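Local coordinates for protein diaminopimelate decarboxylase (Helicobacter pylori, PDB 2QGH) that catalyses the pyridoxal-phosphate-dependent decarboxylation of meso-diaminopimelate to L-lysine, the last step of bacterial lysine synthesis, at residues 314-319 against 370-375; 36-41 against 378-383; 246-251 against 284-289; 383-386 against 390-393. One frame throughout, in Å; residues are numbered along the deposited sequence.

Interaction 1. Residues 314-319 against 370-375. With LYS (lysine), chain C.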
loop_
_atom_site.group_PDB
_atom_site.type_symbol
_atom_site.label_atom_id
_atom_site.label_comp_id
_atom_site.label_asym_id
_atom_site.label_seq_id
_atom_site.Cartn_x
_atom_site.Cartn_y
_atom_site.Cartn_z
ATOM N N ASN A 314 3.454 0.138 -6.116
ATOM C CA ASN A 314 2.835 1.297 -5.480
ATOM C C ASN A 314 1.535 1.636 -6.210
ATOM O O ASN A 314 0.585 2.120 -5.599
ATOM C CB ASN A 314 3.766 2.518 -5.498
ATOM C CG ASN A 314 3.926 3.111 -6.880
ATOM O OD1 ASN A 314 4.550 2.513 -7.752
ATOM N ND2 ASN A 314 3.357 4.289 -7.090
ATOM N N ASP A 315 1.491 1.372 -7.513
ATOM C CA ASP A 315 0.299 1.653 -8.317
ATOM C C ASP A 315 -0.724 0.531 -8.222
ATOM O O ASP A 315 -1.928 0.765 -8.260
ATOM C CB ASP A 315 0.650 1.811 -9.801
ATOM C CG ASP A 315 1.753 2.812 -10.050
ATOM O OD1 ASP A 315 1.600 3.992 -9.668
ATOM O OD2 ASP A 315 2.771 2.409 -10.650
ATOM N N PHE A 316 -0.236 -0.697 -8.117
ATOM C CA PHE A 316 -1.114 -1.857 -8.060
ATOM C C PHE A 316 -0.562 -2.815 -7.026
ATOM O O PHE A 316 0.412 -3.525 -7.270
ATOM C CB PHE A 316 -1.174 -2.516 -9.444
ATOM C CG PHE A 316 -2.128 -3.663 -9.530
ATOM C CD1 PHE A 316 -3.465 -3.504 -9.162
ATOM C CD2 PHE A 316 -1.694 -4.909 -9.977
ATOM C CE1 PHE A 316 -4.358 -4.574 -9.235
ATOM C CE2 PHE A 316 -2.581 -5.989 -10.054
ATOM C CZ PHE A 316 -3.915 -5.821 -9.681
ATOM N N LEU A 317 -1.223 -2.835 -5.874
ATOM C CA LEU A 317 -0.818 -3.633 -4.726
ATOM C C LEU A 317 -1.298 -5.085 -4.631
ATOM O O LEU A 317 -0.712 -5.883 -3.891
ATOM C CB LEU A 317 -1.252 -2.881 -3.464
ATOM C CG LEU A 317 -0.661 -3.252 -2.103
ATOM C CD1 LEU A 317 0.862 -3.052 -2.136
ATOM C CD2 LEU A 317 -1.300 -2.390 -1.022
ATOM N N ARG A 318 -2.339 -5.443 -5.380
ATOM C CA ARG A 318 -2.906 -6.787 -5.277
ATOM C C ARG A 318 -1.957 -7.991 -5.362
ATOM O O ARG A 318 -2.000 -8.878 -4.504
ATOM C CB ARG A 318 -4.063 -6.957 -6.278
ATOM C CG ARG A 318 -5.221 -5.980 -6.071
ATOM C CD ARG A 318 -6.579 -6.604 -6.405
ATOM N NE ARG A 318 -6.985 -7.564 -5.383
ATOM C CZ ARG A 318 -7.256 -8.847 -5.610
ATOM N NH1 ARG A 318 -7.172 -9.346 -6.834
ATOM N NH2 ARG A 318 -7.601 -9.637 -4.604
ATOM N N PRO A 319 -1.086 -8.044 -6.383
ATOM C CA PRO A 319 -0.168 -9.183 -6.496
ATOM C C PRO A 319 0.661 -9.454 -5.244
ATOM O O PRO A 319 0.726 -10.586 -4.766
ATOM C CB PRO A 319 0.702 -8.810 -7.694
ATOM C CG PRO A 319 -0.214 -7.988 -8.523
ATOM C CD PRO A 319 -0.875 -7.102 -7.493
ATOM N N ILE A 370 1.338 -2.692 -22.825
ATOM C CA ILE A 370 0.604 -3.853 -22.347
ATOM C C ILE A 370 -0.437 -3.370 -21.341
ATOM O O ILE A 370 -0.323 -2.277 -20.789
ATOM C CB ILE A 370 1.527 -4.888 -21.650
ATOM C CG1 ILE A 370 1.817 -4.456 -20.213
ATOM C CG2 ILE A 370 2.825 -5.032 -22.428
ATOM C CD1 ILE A 370 2.595 -5.472 -19.430
ATOM N N ALA A 371 -1.458 -4.182 -21.116
ATOM C CA ALA A 371 -2.497 -3.829 -20.163
ATOM C C ALA A 371 -2.667 -4.948 -19.153
ATOM O O ALA A 371 -2.738 -6.115 -19.522
ATOM C CB ALA A 371 -3.810 -3.571 -20.884
ATOM N N ILE A 372 -2.691 -4.587 -17.874
ATOM C CA ILE A 372 -2.898 -5.551 -16.802
ATOM C C ILE A 372 -4.397 -5.490 -16.613
ATOM O O ILE A 372 -4.943 -4.426 -16.329
ATOM C CB ILE A 372 -2.192 -5.123 -15.507
ATOM C CG1 ILE A 372 -0.678 -5.054 -15.748
ATOM C CG2 ILE A 372 -2.509 -6.103 -14.393
ATOM C CD1 ILE A 372 0.125 -4.617 -14.528
ATOM N N GLU A 373 -5.056 -6.633 -16.770
ATOM C CA GLU A 373 -6.516 -6.716 -16.700
ATOM C C GLU A 373 -7.235 -6.779 -15.348
ATOM O O GLU A 373 -6.659 -7.147 -14.325
ATOM C CB GLU A 373 -6.976 -7.892 -17.575
ATOM C CG GLU A 373 -7.008 -7.573 -19.076
ATOM C CD GLU A 373 -7.179 -8.807 -19.960
ATOM O OE1 GLU A 373 -7.955 -9.715 -19.593
ATOM O OE2 GLU A 373 -6.547 -8.857 -21.036
ATOM N N LYS A 374 -8.514 -6.408 -15.377
ATOM C CA LYS A 374 -9.392 -6.425 -14.206
ATOM C C LYS A 374 -8.801 -5.778 -12.961
ATOM O O LYS A 374 -8.871 -6.344 -11.863
ATOM C CB LYS A 374 -9.797 -7.869 -13.876
ATOM C CG LYS A 374 -10.377 -8.636 -15.045
ATOM C CD LYS A 374 -10.841 -10.013 -14.618
ATOM C CE LYS A 374 -11.238 -10.857 -15.826
ATOM N NZ LYS A 374 -12.285 -10.183 -16.624
ATOM N N VAL A 375 -8.239 -4.585 -13.137
ATOM C CA VAL A 375 -7.624 -3.834 -12.049
ATOM C C VAL A 375 -8.487 -2.647 -11.624
ATOM O O VAL A 375 -7.992 -1.712 -10.988
ATOM C CB VAL A 375 -6.242 -3.291 -12.461
ATOM C CG1 VAL A 375 -5.330 -4.429 -12.837
ATOM C CG2 VAL A 375 -6.395 -2.322 -13.623
HETATM N N LYS C . -8.607 -5.116 -0.834
HETATM C CA LYS C . -9.029 -6.528 -1.090
HETATM C C LYS C . -8.589 -6.972 -2.485
HETATM O O LYS C . -7.774 -6.243 -3.084
HETATM C CB LYS C . -10.557 -6.651 -0.944
HETATM C CG LYS C . -11.046 -6.398 0.475
HETATM C CD LYS C . -12.543 -6.162 0.546
HETATM C CE LYS C . -12.965 -5.936 1.996
HETATM N NZ LYS C . -14.398 -5.521 2.178
HETATM O OXT LYS C . -9.054 -8.032 -2.961
#

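Interaction 2. Residues 36-41 against 378-383. With LYS (lysine), chain C; PLP (pyridoxal-5'-phosphate), chain B.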
loop_
_atom_site.group_PDB
_atom_site.type_symbol
_atom_site.label_atom_id
_atom_site.label_comp_id
_atom_site.label_asym_id
_atom_site.label_seq_id
_atom_site.Cartn_x
_atom_site.Cartn_y
_atom_site.Cartn_z
ATOM N N TYR A 36 -4.478 4.396 -15.535
ATOM C CA TYR A 36 -5.637 3.542 -15.407
ATOM C C TYR A 36 -6.642 3.964 -16.480
ATOM O O TYR A 36 -6.849 5.157 -16.705
ATOM C CB TYR A 36 -6.252 3.701 -14.016
ATOM C CG TYR A 36 -5.551 2.902 -12.936
ATOM C CD1 TYR A 36 -5.762 1.531 -12.815
ATOM C CD2 TYR A 36 -4.692 3.518 -12.025
ATOM C CE1 TYR A 36 -5.145 0.789 -11.817
ATOM C CE2 TYR A 36 -4.064 2.780 -11.018
ATOM C CZ TYR A 36 -4.302 1.417 -10.921
ATOM O OH TYR A 36 -3.720 0.682 -9.918
ATOM N N LEU A 37 -7.243 2.988 -17.153
ATOM C CA LEU A 37 -8.248 3.258 -18.185
ATOM C C LEU A 37 -9.519 2.476 -17.848
ATOM O O LEU A 37 -9.476 1.252 -17.668
ATOM C CB LEU A 37 -7.737 2.834 -19.567
ATOM C CG LEU A 37 -8.645 3.124 -20.769
ATOM C CD1 LEU A 37 -8.865 4.622 -20.912
ATOM C CD2 LEU A 37 -8.006 2.555 -22.031
ATOM N N TYR A 38 -10.645 3.181 -17.767
ATOM C CA TYR A 38 -11.916 2.546 -17.424
ATOM C C TYR A 38 -12.972 2.577 -18.521
ATOM O O TYR A 38 -13.302 3.644 -19.042
ATOM C CB TYR A 38 -12.528 3.203 -16.182
ATOM C CG TYR A 38 -11.649 3.174 -14.955
ATOM C CD1 TYR A 38 -10.661 4.140 -14.752
ATOM C CD2 TYR A 38 -11.789 2.163 -14.005
ATOM C CE1 TYR A 38 -9.837 4.093 -13.630
ATOM C CE2 TYR A 38 -10.973 2.105 -12.893
ATOM C CZ TYR A 38 -9.999 3.069 -12.706
ATOM O OH TYR A 38 -9.187 2.986 -11.599
ATOM N N ASP A 39 -13.499 1.402 -18.858
ATOM C CA ASP A 39 -14.570 1.293 -19.849
ATOM C C ASP A 39 -15.820 1.456 -18.996
ATOM O O ASP A 39 -16.255 0.515 -18.340
ATOM C CB ASP A 39 -14.590 -0.091 -20.498
ATOM C CG ASP A 39 -15.573 -0.173 -21.659
ATOM O OD1 ASP A 39 -16.610 0.531 -21.632
ATOM O OD2 ASP A 39 -15.313 -0.951 -22.599
ATOM N N PHE A 40 -16.387 2.654 -18.997
ATOM C CA PHE A 40 -17.552 2.934 -18.182
ATOM C C PHE A 40 -18.801 2.093 -18.471
ATOM O O PHE A 40 -19.587 1.817 -17.554
ATOM C CB PHE A 40 -17.857 4.434 -18.251
ATOM C CG PHE A 40 -17.171 5.247 -17.167
ATOM C CD1 PHE A 40 -16.011 4.785 -16.550
ATOM C CD2 PHE A 40 -17.674 6.488 -16.781
ATOM C CE1 PHE A 40 -15.363 5.542 -15.569
ATOM C CE2 PHE A 40 -17.028 7.255 -15.797
ATOM C CZ PHE A 40 -15.872 6.774 -15.196
ATOM N N ASP A 41 -18.985 1.675 -19.723
ATOM C CA ASP A 41 -20.145 0.857 -20.078
ATOM C C ASP A 41 -20.199 -0.403 -19.236
ATOM O O ASP A 41 -21.273 -0.831 -18.798
ATOM C CB ASP A 41 -20.110 0.442 -21.554
ATOM C CG ASP A 41 -20.537 1.555 -22.486
ATOM O OD1 ASP A 41 -21.307 2.440 -22.050
ATOM O OD2 ASP A 41 -20.114 1.530 -23.661
ATOM N N TYR A 378 -9.950 -2.250 -6.148
ATOM C CA TYR A 378 -8.823 -2.338 -5.233
ATOM C C TYR A 378 -7.522 -2.175 -5.986
ATOM O O TYR A 378 -6.495 -2.748 -5.627
ATOM C CB TYR A 378 -8.864 -3.672 -4.487
ATOM C CG TYR A 378 -10.197 -3.887 -3.803
ATOM C CD1 TYR A 378 -10.594 -3.074 -2.741
ATOM C CD2 TYR A 378 -11.092 -4.858 -4.260
ATOM C CE1 TYR A 378 -11.857 -3.215 -2.152
ATOM C CE2 TYR A 378 -12.356 -5.012 -3.678
ATOM C CZ TYR A 378 -12.733 -4.186 -2.628
ATOM O OH TYR A 378 -13.980 -4.315 -2.058
ATOM N N GLY A 379 -7.586 -1.382 -7.049
ATOM C CA GLY A 379 -6.407 -1.098 -7.841
ATOM C C GLY A 379 -5.864 0.231 -7.357
ATOM O O GLY A 379 -5.090 0.284 -6.404
ATOM N N SER A 380 -6.292 1.319 -7.979
ATOM C CA SER A 380 -5.811 2.629 -7.573
ATOM C C SER A 380 -6.265 3.064 -6.173
ATOM O O SER A 380 -5.709 4.000 -5.611
ATOM C CB SER A 380 -6.241 3.681 -8.592
ATOM O OG SER A 380 -7.544 4.135 -8.310
ATOM N N SER A 381 -7.264 2.400 -5.600
ATOM C CA SER A 381 -7.732 2.784 -4.268
ATOM C C SER A 381 -6.768 2.364 -3.155
ATOM O O SER A 381 -6.857 2.862 -2.039
ATOM C CB SER A 381 -9.124 2.211 -3.994
ATOM O OG SER A 381 -9.084 0.806 -3.873
ATOM N N MET A 382 -5.849 1.452 -3.455
ATOM C CA MET A 382 -4.856 1.007 -2.467
ATOM C C MET A 382 -3.467 1.488 -2.880
ATOM O O MET A 382 -2.466 1.150 -2.234
ATOM C CB MET A 382 -4.816 -0.521 -2.364
ATOM C CG MET A 382 -6.119 -1.183 -1.959
ATOM S SD MET A 382 -5.857 -2.959 -1.677
ATOM C CE MET A 382 -5.445 -2.940 0.077
ATOM N N ALA A 383 -3.418 2.267 -3.962
ATOM C CA ALA A 383 -2.165 2.787 -4.497
ATOM C C ALA A 383 -1.501 3.795 -3.561
ATOM O O ALA A 383 -2.180 4.529 -2.848
ATOM C CB ALA A 383 -2.405 3.425 -5.873
HETATM N N LYS C . -8.607 -5.116 -0.834
HETATM C CA LYS C . -9.029 -6.528 -1.090
HETATM C C LYS C . -8.589 -6.972 -2.485
HETATM O O LYS C . -7.774 -6.243 -3.084
HETATM C CB LYS C . -10.557 -6.651 -0.944
HETATM C CG LYS C . -11.046 -6.398 0.475
HETATM C CD LYS C . -12.543 -6.162 0.546
HETATM C CE LYS C . -12.965 -5.936 1.996
HETATM N NZ LYS C . -14.398 -5.521 2.178
HETATM O OXT LYS C . -9.054 -8.032 -2.961
HETATM N N1 PLP B . -19.491 -4.708 2.116
HETATM C C2 PLP B . -18.611 -4.807 3.213
HETATM C C2A PLP B . -19.093 -4.560 4.589
HETATM C C3 PLP B . -17.221 -5.129 2.947
HETATM O O3 PLP B . -16.310 -5.222 3.982
HETATM C C4 PLP B . -16.779 -5.345 1.642
HETATM C C4A PLP B . -15.414 -5.926 1.526
HETATM C C5 PLP B . -17.659 -5.231 0.556
HETATM C C6 PLP B . -19.054 -4.934 0.803
HETATM C C5A PLP B . -17.287 -5.190 -0.864
HETATM O O4P PLP B . -17.094 -6.509 -1.323
HETATM P P PLP B . -16.687 -6.790 -2.701
HETATM O O1P PLP B . -15.730 -5.799 -3.433
HETATM O O2P PLP B . -18.076 -6.881 -3.473
HETATM O O3P PLP B . -15.945 -8.180 -2.646
HETATM O O HOH W 1 -8.558 0.968 -10.103
#

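Interaction 3. Residues 246-251 against 284-289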
loop_
_atom_site.group_PDB
_atom_site.type_symbol
_atom_site.label_atom_id
_atom_site.label_comp_id
_atom_site.label_asym_id
_atom_site.label_seq_id
_atom_site.Cartn_x
_atom_site.Cartn_y
_atom_site.Cartn_z
ATOM N N ILE A 246 -19.014 -11.158 -4.154
ATOM C CA ILE A 246 -18.987 -11.976 -5.367
ATOM C C ILE A 246 -17.686 -11.761 -6.143
ATOM O O ILE A 246 -17.363 -10.638 -6.529
ATOM C CB ILE A 246 -20.195 -11.663 -6.267
ATOM C CG1 ILE A 246 -21.466 -12.211 -5.609
ATOM C CG2 ILE A 246 -19.981 -12.246 -7.665
ATOM C CD1 ILE A 246 -22.721 -12.103 -6.458
ATOM N N GLY A 247 -16.946 -12.843 -6.360
ATOM C CA GLY A 247 -15.675 -12.758 -7.063
ATOM C C GLY A 247 -15.744 -12.638 -8.573
ATOM O O GLY A 247 -16.780 -12.913 -9.185
ATOM N N VAL A 248 -14.643 -12.202 -9.182
ATOM C CA VAL A 248 -14.592 -12.070 -10.633
ATOM C C VAL A 248 -13.660 -13.127 -11.202
ATOM O O VAL A 248 -13.003 -13.863 -10.457
ATOM C CB VAL A 248 -14.115 -10.659 -11.095
ATOM C CG1 VAL A 248 -15.142 -9.604 -10.691
ATOM C CG2 VAL A 248 -12.750 -10.336 -10.510
ATOM N N SER A 249 -13.605 -13.209 -12.523
ATOM C CA SER A 249 -12.770 -14.208 -13.159
ATOM C C SER A 249 -11.353 -13.717 -13.434
ATOM O O SER A 249 -11.005 -13.421 -14.568
ATOM C CB SER A 249 -13.421 -14.670 -14.460
ATOM O OG SER A 249 -12.931 -15.946 -14.822
ATOM N N TYR A 250 -10.530 -13.639 -12.397
ATOM C CA TYR A 250 -9.163 -13.188 -12.587
ATOM C C TYR A 250 -8.365 -14.197 -13.403
ATOM O O TYR A 250 -7.585 -13.815 -14.274
ATOM C CB TYR A 250 -8.478 -12.958 -11.237
ATOM C CG TYR A 250 -8.977 -11.735 -10.500
ATOM C CD1 TYR A 250 -8.979 -10.477 -11.113
ATOM C CD2 TYR A 250 -9.432 -11.829 -9.185
ATOM C CE1 TYR A 250 -9.419 -9.345 -10.432
ATOM C CE2 TYR A 250 -9.872 -10.701 -8.493
ATOM C CZ TYR A 250 -9.864 -9.464 -9.119
ATOM O OH TYR A 250 -10.305 -8.357 -8.432
ATOM N N GLU A 251 -8.568 -15.483 -13.125
ATOM C CA GLU A 251 -7.854 -16.537 -13.831
ATOM C C GLU A 251 -8.786 -17.471 -14.616
ATOM O O GLU A 251 -8.635 -18.694 -14.575
ATOM C CB GLU A 251 -7.028 -17.346 -12.828
ATOM C CG GLU A 251 -6.094 -16.500 -11.976
ATOM C CD GLU A 251 -5.247 -17.327 -11.033
ATOM O OE1 GLU A 251 -4.426 -18.136 -11.514
ATOM O OE2 GLU A 251 -5.396 -17.171 -9.806
ATOM N N ILE A 284 -18.510 -4.941 -9.587
ATOM C CA ILE A 284 -19.083 -3.793 -10.275
ATOM C C ILE A 284 -18.027 -3.086 -11.124
ATOM O O ILE A 284 -18.301 -2.690 -12.256
ATOM C CB ILE A 284 -19.650 -2.741 -9.284
ATOM C CG1 ILE A 284 -20.806 -3.330 -8.466
ATOM C CG2 ILE A 284 -20.103 -1.494 -10.056
ATOM C CD1 ILE A 284 -22.080 -3.590 -9.255
ATOM N N VAL A 285 -16.820 -2.945 -10.581
ATOM C CA VAL A 285 -15.765 -2.217 -11.274
ATOM C C VAL A 285 -14.520 -2.961 -11.741
ATOM O O VAL A 285 -13.807 -2.467 -12.612
ATOM C CB VAL A 285 -15.270 -1.021 -10.413
ATOM C CG1 VAL A 285 -16.378 -0.020 -10.222
ATOM C CG2 VAL A 285 -14.777 -1.522 -9.060
ATOM N N ALA A 286 -14.239 -4.126 -11.173
ATOM C CA ALA A 286 -13.041 -4.858 -11.563
ATOM C C ALA A 286 -12.745 -4.838 -13.071
ATOM O O ALA A 286 -11.809 -4.168 -13.521
ATOM C CB ALA A 286 -13.122 -6.294 -11.069
ATOM N N GLU A 287 -13.553 -5.556 -13.845
ATOM C CA GLU A 287 -13.357 -5.671 -15.283
ATOM C C GLU A 287 -13.233 -4.373 -16.090
ATOM O O GLU A 287 -12.452 -4.316 -17.044
ATOM C CB GLU A 287 -14.465 -6.551 -15.886
ATOM C CG GLU A 287 -14.452 -6.612 -17.417
ATOM C CD GLU A 287 -15.546 -7.509 -18.007
ATOM O OE1 GLU A 287 -16.715 -7.395 -17.574
ATOM O OE2 GLU A 287 -15.235 -8.317 -18.916
ATOM N N SER A 288 -13.977 -3.336 -15.715
ATOM C CA SER A 288 -13.949 -2.071 -16.457
ATOM C C SER A 288 -12.624 -1.319 -16.418
ATOM O O SER A 288 -12.381 -0.434 -17.238
ATOM C CB SER A 288 -15.044 -1.125 -15.947
ATOM O OG SER A 288 -14.621 -0.406 -14.798
ATOM N N GLY A 289 -11.774 -1.660 -15.460
ATOM C CA GLY A 289 -10.507 -0.966 -15.338
ATOM C C GLY A 289 -9.284 -1.759 -15.738
ATOM O O GLY A 289 -9.163 -2.948 -15.444
#

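Interaction 4. Residues 383-386 against 390-393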
loop_
_atom_site.group_PDB
_atom_site.type_symbol
_atom_site.label_atom_id
_atom_site.label_comp_id
_atom_site.label_asym_id
_atom_site.label_seq_id
_atom_site.Cartn_x
_atom_site.Cartn_y
_atom_site.Cartn_z
ATOM N N ALA A 383 -3.418 2.267 -3.962
ATOM C CA ALA A 383 -2.165 2.787 -4.497
ATOM C C ALA A 383 -1.501 3.795 -3.561
ATOM O O ALA A 383 -2.180 4.529 -2.848
ATOM C CB ALA A 383 -2.405 3.425 -5.873
ATOM N N SER A 384 -0.170 3.822 -3.578
ATOM C CA SER A 384 0.606 4.732 -2.737
ATOM C C SER A 384 1.624 5.484 -3.585
ATOM O O SER A 384 1.664 5.316 -4.804
ATOM C CB SER A 384 1.363 3.953 -1.673
ATOM O OG SER A 384 2.408 3.209 -2.281
ATOM N N GLN A 385 2.452 6.295 -2.926
ATOM C CA GLN A 385 3.491 7.073 -3.593
ATOM C C GLN A 385 4.877 6.517 -3.259
ATOM O O GLN A 385 5.895 7.196 -3.413
ATOM C CB GLN A 385 3.405 8.531 -3.158
ATOM C CG GLN A 385 2.025 9.130 -3.323
ATOM C CD GLN A 385 1.958 10.546 -2.804
ATOM O OE1 GLN A 385 2.279 10.808 -1.646
ATOM N NE2 GLN A 385 1.542 11.470 -3.656
ATOM N N TYR A 386 4.901 5.276 -2.792
ATOM C CA TYR A 386 6.143 4.606 -2.438
ATOM C C TYR A 386 7.223 4.802 -3.525
ATOM O O TYR A 386 6.931 4.745 -4.722
ATOM C CB TYR A 386 5.847 3.121 -2.207
ATOM C CG TYR A 386 7.017 2.300 -1.712
ATOM C CD1 TYR A 386 7.858 2.785 -0.709
ATOM C CD2 TYR A 386 7.268 1.025 -2.233
ATOM C CE1 TYR A 386 8.924 2.019 -0.238
ATOM C CE2 TYR A 386 8.321 0.251 -1.768
ATOM C CZ TYR A 386 9.150 0.756 -0.770
ATOM O OH TYR A 386 10.212 0.009 -0.313
ATOM N N PRO A 390 4.543 9.590 -8.209
ATOM C CA PRO A 390 3.219 10.224 -8.144
ATOM C C PRO A 390 2.070 9.284 -8.544
ATOM O O PRO A 390 2.257 8.375 -9.359
ATOM C CB PRO A 390 3.358 11.404 -9.110
ATOM C CG PRO A 390 4.840 11.704 -9.087
ATOM C CD PRO A 390 5.436 10.320 -9.124
ATOM N N LYS A 391 0.891 9.502 -7.966
ATOM C CA LYS A 391 -0.276 8.689 -8.297
ATOM C C LYS A 391 -0.597 8.867 -9.769
ATOM O O LYS A 391 -0.502 9.963 -10.301
ATOM C CB LYS A 391 -1.487 9.096 -7.460
ATOM C CG LYS A 391 -1.333 8.762 -5.994
ATOM C CD LYS A 391 -2.672 8.575 -5.308
ATOM C CE LYS A 391 -2.482 7.839 -3.995
ATOM N NZ LYS A 391 -3.777 7.440 -3.349
ATOM N N LEU A 392 -0.998 7.784 -10.416
ATOM C CA LEU A 392 -1.298 7.792 -11.840
ATOM C C LEU A 392 -2.506 8.596 -12.337
ATOM O O LEU A 392 -3.402 8.992 -11.575
ATOM C CB LEU A 392 -1.444 6.346 -12.319
ATOM C CG LEU A 392 -0.341 5.396 -11.860
ATOM C CD1 LEU A 392 -0.602 3.987 -12.396
ATOM C CD2 LEU A 392 1.003 5.931 -12.334
ATOM N N LEU A 393 -2.495 8.812 -13.648
ATOM C CA LEU A 393 -3.540 9.498 -14.397
ATOM C C LEU A 393 -4.640 8.455 -14.609
ATOM O O LEU A 393 -4.359 7.303 -14.935
ATOM C CB LEU A 393 -2.981 9.928 -15.761
ATOM C CG LEU A 393 -3.936 10.225 -16.927
ATOM C CD1 LEU A 393 -4.487 11.635 -16.799
ATOM C CD2 LEU A 393 -3.190 10.074 -18.261
HETATM O O HOH W 2 -4.870 5.312 -1.984
#

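Interaction 1. Residues 314-319 against 370-375
Phe316 and Val375 mark the closest approach of two backbones that stay well apart, their CA atoms 7.9 Å from each other, so the gap is bridged by side chains. Residues 370-372 end a strand, after which Lys374 takes a left-handed helical conformation and turns the chain to bring Val375 beside Phe316. On the other side, beyond Phe316 the chain passes through Leu317 into helix 318-322.

The Phe316 ring carries the contact. Its CG lies anti to the backbone N (chi1 -176°), which swings the ring out toward Ile372 and Val375. Val375 CG1 sits over one face, displaced toward the rim: it is 3.7 Å from Phe316 CZ and 4.0 Å from the centroid of the Phe316 ring, 24° off the normal, a CH-pi contact. Ile372 CG2 approaches obliquely, 4.3 Å from Phe316 CE2.

Two residues on, Arg318 turns to the ligand. Bends at chi2 and chi3 direct its guanidinium to the carboxylate of the bound lysine, where NE donates to atom O over 2.8 Å at 155° and NH2 makes a weaker, more bent bond of 2.7 Å to OXT. Arg318 NH1 bonds to His326 NE2, while His326 also meets the Phe316 ring edge-to-face, linking the hydrophobic cluster to the carboxylate site.

Strand 369-372 runs antiparallel to strands 289-299 and 328-330. Phe316 rests on Leu291 of the first and on Phe355 of strand 354-361, and Leu317 packs on Leu317 of the second subunit.

Interaction 2. Residues 36-41 against 378-383
A buried, largely van der Waals contact with one water bridge joins strand 35-39 of the mixed sheet to the active-site loop 378-383. Tyr36 lays its ring obliquely against Ser380, with Tyr36 CE2 3.4 Å from Ser380 CB. Its hydroxyl lies near Ser380 N at a poor angle, and against Asp315 O at a distance too short to trust in detail. Beside it a water molecule donates to Tyr38 OH at 2.6 Å and accepts from Ser380 N at 3.1 Å. Glu394 OE2 is hydrogen-bonded to both Tyr38 OH and Ser380 OG, which ties strand and loop together a second time.

At the start of the loop, Tyr378 touches the product lysine and the cofactor. Lysine CB stands 3.5 Å above the centre of the Tyr378 ring, while O1P of the pyridoxal phosphate lies at the ring edge, in plane, and accepts a 2.7 Å bond from Tyr378 OH. Met382 SD approaches the ligand amine N at 3.6 Å. The ligand's NZ is 1.3 Å from C4A of the cofactor, consistent with an imine. A sheet-domain loop reaching the cofactor at the barrel is characteristic of the fold-type III, alanine-racemase-like decarboxylases.

Interaction 3. Residues 246-251 against 284-289
Next to Ala286, the residue that meets Val248, the carbonyl oxygen of Val285 is gripped twice by Ser288. Ser288 OG donates to Val285 O at 3.1 Å, tilted 19° from the carbonyl plane, and Ser288 N adds a weak bond of 3.2 Å to Val285 O. With OG between the backbone N and the carbonyl carbon (chi1 84°), the hydroxyl folds back over the end of helix 282-285. A type I turn from Ala286 to Gly289 follows, closed by Gly289 N to Ala286 O at 3.2 Å.

This turn presents the Ala286 methyl to the opposite loop. Both branches of Val248 meet Ala286 CB, CG1 at 3.9 Å and CG2 at 4.1 Å, so the methyl nestles against the fork of the valine. Val248 CG2 also overlies the rim of one Tyr250 face. Tyr250 OH, 4.4 Å from Ala286 CB, bonds to Arg282 NH1, and Arg282 binds the lysine ligand.

The loop 246-251 leaves barrel strand 239-241 for helix 258-268, whereas 284-289 leads from helix 282-285 into strand 289-299. Backbone bonds of Ala286 with Gly376 and of Ser288 with Asp39 fasten that passage to the sheet domain.

Interaction 4. Residues 383-386 against 390-393
The amide of Gln385 is the flat group nearest this contact, yet Lys391 touches the aliphatic part of the glutamine: Gln385 CG is 4.3 Å from Lys391 CG. The two ends of the amide are engaged elsewhere. NE2 is hydrogen-bonded to Glu409 OE1, which also accepts from Lys391 N, while OE1 receives Lys391 NZ of the second subunit. The Tyr386 ring turns away from residues 390-393 and packs on Met382 of the second subunit, consistent with a place at that subunit's site; its hydroxyl is hydrogen-bonded to Glu350 OE2 and weakly to the amine of a bound lysine.

Lys391 contributes more buried surface than any other residue. Its chain, extended beyond CG, runs past Gln385 to Ala383, where CE lies 3.5 Å from Ala383 O. The ammonium NZ makes a weak direct bond of 3.4 Å to Ala383 O, and a water makes a tighter second link: it accepts from Lys391 NZ at 2.8 Å and donates to Ala383 O at 2.9 Å. Within 383-386 the backbone makes an ST turn, Tyr386 N donating to Ser384 OG over 3.3 Å at a nearly straight 165°. Ser384 is also backbone-bonded to Asn314.

The buried ammonium group is therefore met by a carbonyl, a water and Gln385 OE1 of the second subunit. Since the other chain's Lys391 NZ likewise binds this chain's Gln385 OE1, the pair is reciprocal across the dimer interface. The partners identified are neutral oxygens, so the positive charge is probably stabilised at least partly by dipoles.

Overall arrangement
Interactions 1 and 3 lie within the long loop closed by interaction 2, with interaction 3 first along the chain; interaction 4 follows, sharing Ala383 with interaction 2. Interaction 2 is central, its centre about 9 Å from that of interaction 1, about 11 Å from that of interaction 3 and about 12 Å from that of interaction 4. Interactions 3 and 4, with centres about 22 Å apart, do not touch. Interaction 3 joins a loop after barrel strand 239-241 to the passage from barrel into mixed sheet, interactions 1 and 2 reach that sheet, and interaction 4 lies at the subunit interface. Together they link barrel, sheet and dimer interface, where the active sites draw residues from both subunits.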